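Local coordinates for RNase III inhibitor (Mycobacterium tuberculosis, PDB 5M3I), which is of unknown function but belongs to the macro-domain family, at residues Leu20-Thr24 with Glu25-Asn29; Ile107-Ile110 with Arg111-Glu115. All blocks are in the same frame, centred on the assembly; numbering follows the deposited sequence.

Interaction 1 (Leu20-Thr24 with Glu25-Asn29); sequences LRADT and EALVN
The hydroxyl of T24 reaches forward over the bend between loop and strand to the carbonyl of A26, with OG1 donating to A26 O at 2.8 Å. With a first torsion of 57°, OG1 sits between the backbone N and the carbonyl carbon of its own residue, which leaves it within reach of A26 O. The donor stands above the carbonyl plane, 42° out of it, and meets no lone pair squarely. The same oxygen lies 3.5 Å from CD2 of L27, whose side chain crosses that of T24 at a slant. CD2 also touches CB of A22 at 4.0 Å, so the threonine hydroxyl and the alanine methyl both rest against one leucine methyl. Across the two segments CD1 comes nearest to the backbone, 4.2 Å from O of L20.

This tight inner side, with T24 and L27 buried, is closed by A122 against A22 and T24, and by F45 of helix 40-48 against L20 and L27. The outer side is looser: R21 and D23 are exposed and direct their side chains away from the strand. E25 starts away from the loop, and its extended chain carries OE2 to a weak bond with the backbone N of A119. An inverse gamma turn centred on D23 and the T24 bond together lead the loop into strand 26-31, an inner strand of the mixed sheet of the macro-domain fold.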
loop_
_atom_site.group_PDB
_atom_site.type_symbol
_atom_site.label_atom_id
_atom_site.label_comp_id
_atom_site.label_asym_id
_atom_site.label_seq_id
_atom_site.Cartn_x
_atom_site.Cartn_y
_atom_site.Cartn_z
ATOM N N LEU A 20 -2.038 10.441 -2.834
ATOM C CA LEU A 20 -0.659 10.868 -3.083
ATOM C C LEU A 20 -0.296 12.226 -2.471
ATOM O O LEU A 20 0.889 12.533 -2.311
ATOM C CB LEU A 20 -0.336 10.876 -4.566
ATOM C CG LEU A 20 0.054 9.497 -5.116
ATOM C CD1 LEU A 20 -1.161 8.608 -5.183
ATOM C CD2 LEU A 20 0.645 9.619 -6.495
ATOM N N ARG A 21 -1.292 13.013 -2.078
ATOM C CA ARG A 21 -1.025 14.280 -1.390
ATOM C C ARG A 21 -1.142 14.167 0.107
ATOM O O ARG A 21 -1.166 15.171 0.810
ATOM C CB ARG A 21 -1.944 15.368 -1.957
ATOM C CG ARG A 21 -1.569 15.685 -3.407
ATOM C CD ARG A 21 -2.272 16.903 -3.981
ATOM N NE ARG A 21 -1.290 17.806 -4.597
ATOM C CZ ARG A 21 -0.691 18.849 -3.995
ATOM N NH1 ARG A 21 -0.961 19.195 -2.723
ATOM N NH2 ARG A 21 0.193 19.571 -4.684
ATOM N N ALA A 22 -1.247 12.953 0.618
ATOM C CA ALA A 22 -1.333 12.763 2.055
ATOM C C ALA A 22 -0.062 13.281 2.710
ATOM O O ALA A 22 1.041 13.141 2.171
ATOM C CB ALA A 22 -1.554 11.310 2.392
ATOM N N ASP A 23 -0.235 13.879 3.876
ATOM C CA ASP A 23 0.879 14.420 4.636
ATOM C C ASP A 23 1.341 13.360 5.641
ATOM O O ASP A 23 1.200 13.531 6.857
ATOM C CB ASP A 23 0.436 15.716 5.348
ATOM C CG ASP A 23 1.574 16.398 6.098
ATOM O OD1 ASP A 23 2.737 16.372 5.612
ATOM O OD2 ASP A 23 1.301 16.951 7.184
ATOM N N THR A 24 1.848 12.253 5.110
ATOM C CA THR A 24 2.281 11.140 5.936
ATOM C C THR A 24 3.700 10.744 5.572
ATOM O O THR A 24 4.249 11.103 4.530
ATOM C CB THR A 24 1.340 9.907 5.819
ATOM O OG1 THR A 24 1.248 9.490 4.457
ATOM C CG2 THR A 24 -0.044 10.231 6.342
ATOM N N GLU A 25 4.294 9.998 6.463
ATOM C CA GLU A 25 5.667 9.542 6.299
ATOM C C GLU A 25 5.768 8.414 5.266
ATOM O O GLU A 25 6.771 8.312 4.564
ATOM C CB GLU A 25 6.136 9.083 7.669
ATOM C CG GLU A 25 7.608 8.853 7.782
ATOM C CD GLU A 25 8.050 8.621 9.230
ATOM O OE1 GLU A 25 8.987 7.810 9.431
ATOM O OE2 GLU A 25 7.465 9.249 10.136
ATOM N N ALA A 26 4.723 7.572 5.177
ATOM C CA ALA A 26 4.645 6.513 4.167
ATOM C C ALA A 26 3.331 6.571 3.393
ATOM O O ALA A 26 2.305 7.010 3.911
ATOM C CB ALA A 26 4.796 5.147 4.809
ATOM N N LEU A 27 3.393 6.136 2.141
ATOM C CA LEU A 27 2.191 5.913 1.344
ATOM C C LEU A 27 2.157 4.469 0.946
ATOM O O LEU A 27 3.190 3.931 0.558
ATOM C CB LEU A 27 2.232 6.762 0.087
ATOM C CG LEU A 27 2.456 8.258 0.252
ATOM C CD1 LEU A 27 2.543 8.891 -1.127
ATOM C CD2 LEU A 27 1.321 8.873 1.033
ATOM N N VAL A 28 0.982 3.844 1.020
ATOM C CA VAL A 28 0.777 2.504 0.485
ATOM C C VAL A 28 0.173 2.508 -0.936
ATOM O O VAL A 28 -0.783 3.221 -1.240
ATOM C CB VAL A 28 -0.107 1.682 1.392
ATOM C CG1 VAL A 28 -0.313 0.284 0.812
ATOM C CG2 VAL A 28 0.480 1.610 2.790
ATOM N N ASN A 29 0.793 1.739 -1.810
ATOM C CA ASN A 29 0.363 1.529 -3.171
ATOM C C ASN A 29 -0.105 0.055 -3.287
ATOM O O ASN A 29 0.341 -0.785 -2.518
ATOM C CB ASN A 29 1.549 1.803 -4.091
ATOM C CG ASN A 29 1.208 1.711 -5.570
ATOM O OD1 ASN A 29 0.054 1.800 -5.972
ATOM N ND2 ASN A 29 2.231 1.493 -6.384
#

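Interaction 2 (Ile107-Ile110 with Arg111-Glu115); sequences IDLI and RVIRE
OD1 of D108 is gripped by two nitrogens of R111, three residues further along the helix. NE lies 2.6 Å from OD1 and meets it nearly along the C-O direction, whereas NH2, at 2.8 Å from OD1, comes in on the syn side. Both bonds are bent, with N-H...O angles of 146° and 133°, as expected when two donors of one guanidinium converge on a single oxygen. The acceptor stays close to the guanidinium plane, but the carboxylate is turned 39° against it, and NH2 makes just a weak bond to OD2. A bend at the third torsion of R111 folds its end back beside the aspartate, so that the two side chains run alongside each other. OD2 has a firmer partner in the backbone N of M70, which ties the helix to the start of strand 71-74.

Beside this pair, V112 lays CG2 against D108, 3.2 Å from its backbone O. On the buried side, CD1 of I113 packs against CG of L109 at 3.8 Å, and F146 of helix 135-147 covers both residues. R114 runs alongside I110, and the methyl CG2 of I110 sits over one face of its guanidinium, toward the rim, 3.5 Å from NH1. The polar end of R114 is held elsewhere, through NH2 to the carbonyl of Q148.

The amides of 111-114 donate to the carbonyls of 107-110, the regular bonding of the helix. The buried carboxylate of D108 thus has both a cationic partner and a backbone donor, which would be expected to favour its ionised form.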
loop_
_atom_site.group_PDB
_atom_site.type_symbol
_atom_site.label_atom_id
_atom_site.label_comp_id
_atom_site.label_asym_id
_atom_site.label_seq_id
_atom_site.Cartn_x
_atom_site.Cartn_y
_atom_site.Cartn_z
ATOM N N ILE A 107 -0.057 -8.507 7.656
ATOM C CA ILE A 107 0.926 -8.991 8.588
ATOM C C ILE A 107 2.274 -8.316 8.297
ATOM O O ILE A 107 2.910 -7.796 9.212
ATOM C CB ILE A 107 1.059 -10.539 8.549
ATOM C CG1 ILE A 107 -0.220 -11.203 9.109
ATOM C CG2 ILE A 107 2.278 -10.990 9.382
ATOM C CD1 ILE A 107 -0.305 -12.724 8.918
ATOM N N ASP A 108 2.706 -8.316 7.028
ATOM C CA ASP A 108 4.003 -7.759 6.714
ATOM C C ASP A 108 3.974 -6.238 6.726
ATOM O O ASP A 108 5.007 -5.604 6.973
ATOM C CB ASP A 108 4.529 -8.276 5.408
ATOM C CG ASP A 108 6.017 -8.084 5.266
ATOM O OD1 ASP A 108 6.772 -8.597 6.110
ATOM O OD2 ASP A 108 6.478 -7.470 4.284
ATOM N N LEU A 109 2.834 -5.636 6.415
ATOM C CA LEU A 109 2.734 -4.191 6.495
ATOM C C LEU A 109 3.013 -3.718 7.937
ATOM O O LEU A 109 3.720 -2.730 8.110
ATOM C CB LEU A 109 1.358 -3.684 6.077
ATOM C CG LEU A 109 1.163 -2.159 6.182
ATOM C CD1 LEU A 109 2.128 -1.387 5.290
ATOM C CD2 LEU A 109 -0.277 -1.796 5.814
ATOM N N ILE A 110 2.442 -4.406 8.930
ATOM C CA ILE A 110 2.661 -4.056 10.312
ATOM C C ILE A 110 4.140 -4.220 10.658
ATOM O O ILE A 110 4.735 -3.365 11.302
ATOM C CB ILE A 110 1.851 -4.977 11.231
ATOM C CG1 ILE A 110 0.362 -4.633 11.141
ATOM C CG2 ILE A 110 2.335 -4.905 12.665
ATOM C CD1 ILE A 110 -0.511 -5.711 11.755
ATOM N N ARG A 111 4.706 -5.337 10.255
ATOM C CA ARG A 111 6.101 -5.618 10.522
ATOM C C ARG A 111 6.996 -4.520 9.934
ATOM O O ARG A 111 7.899 -4.064 10.559
ATOM C CB ARG A 111 6.488 -6.977 9.934
ATOM C CG ARG A 111 7.914 -7.402 10.279
ATOM C CD ARG A 111 8.365 -8.647 9.521
ATOM N NE ARG A 111 8.472 -8.391 8.079
ATOM C CZ ARG A 111 9.418 -7.659 7.471
ATOM N NH1 ARG A 111 10.396 -7.086 8.157
ATOM N NH2 ARG A 111 9.382 -7.504 6.152
ATOM N N VAL A 112 6.704 -4.078 8.729
ATOM C CA VAL A 112 7.535 -3.092 8.072
ATOM C C VAL A 112 7.442 -1.714 8.761
ATOM O O VAL A 112 8.426 -0.964 8.822
ATOM C CB VAL A 112 7.163 -3.046 6.570
ATOM C CG1 VAL A 112 7.630 -1.782 5.880
ATOM C CG2 VAL A 112 7.721 -4.280 5.879
ATOM N N ILE A 113 6.236 -1.343 9.185
ATOM C CA ILE A 113 6.032 -0.071 9.851
ATOM C C ILE A 113 6.830 -0.051 11.149
ATOM O O ILE A 113 7.367 0.986 11.505
ATOM C CB ILE A 113 4.519 0.232 10.052
ATOM C CG1 ILE A 113 3.898 0.656 8.710
ATOM C CG2 ILE A 113 4.296 1.328 11.085
ATOM C CD1 ILE A 113 2.406 0.522 8.627
ATOM N N ARG A 114 6.840 -1.171 11.864
ATOM C CA ARG A 114 7.603 -1.292 13.125
ATOM C C ARG A 114 9.086 -1.198 12.865
ATOM O O ARG A 114 9.773 -0.367 13.449
ATOM C CB ARG A 114 7.325 -2.595 13.800
ATOM C CG ARG A 114 6.029 -2.586 14.571
ATOM C CD ARG A 114 5.684 -3.974 15.094
ATOM N NE ARG A 114 4.426 -3.912 15.833
ATOM C CZ ARG A 114 3.616 -4.944 16.063
ATOM N NH1 ARG A 114 3.885 -6.177 15.584
ATOM N NH2 ARG A 114 2.497 -4.734 16.760
ATOM N N GLU A 115 9.548 -2.041 11.950
ATOM C CA GLU A 115 10.955 -2.086 11.601
ATOM C C GLU A 115 11.536 -0.778 11.106
ATOM O O GLU A 115 12.639 -0.434 11.491
ATOM C CB GLU A 115 11.268 -3.236 10.644
ATOM C CG GLU A 115 11.304 -4.517 11.454
ATOM C CD GLU A 115 11.571 -5.737 10.632
ATOM O OE1 GLU A 115 11.803 -5.595 9.402
ATOM O OE2 GLU A 115 11.533 -6.855 11.204
#

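How the interactions relate
From the N terminus, the chain leaves strand 12-14 and reaches interaction 1, where the bend at 20-25 leads directly into strand 26-31. It then passes through helices 40-48 and 50-61 and strands 71-74 and 83-88 before interaction 2, on the last turns of helix 99-115. Each contact is local and closes no long loop; the two follow in series, neither nesting nor crossing. Their centres lie about 16 Å apart, yet they meet in space: CG2 of V28 packs on CD1 of L109 at 4.2 Å. This joins central strand 26-31 to helix 99-115, which also rests on helix 135-147 on the same flank of the sheet.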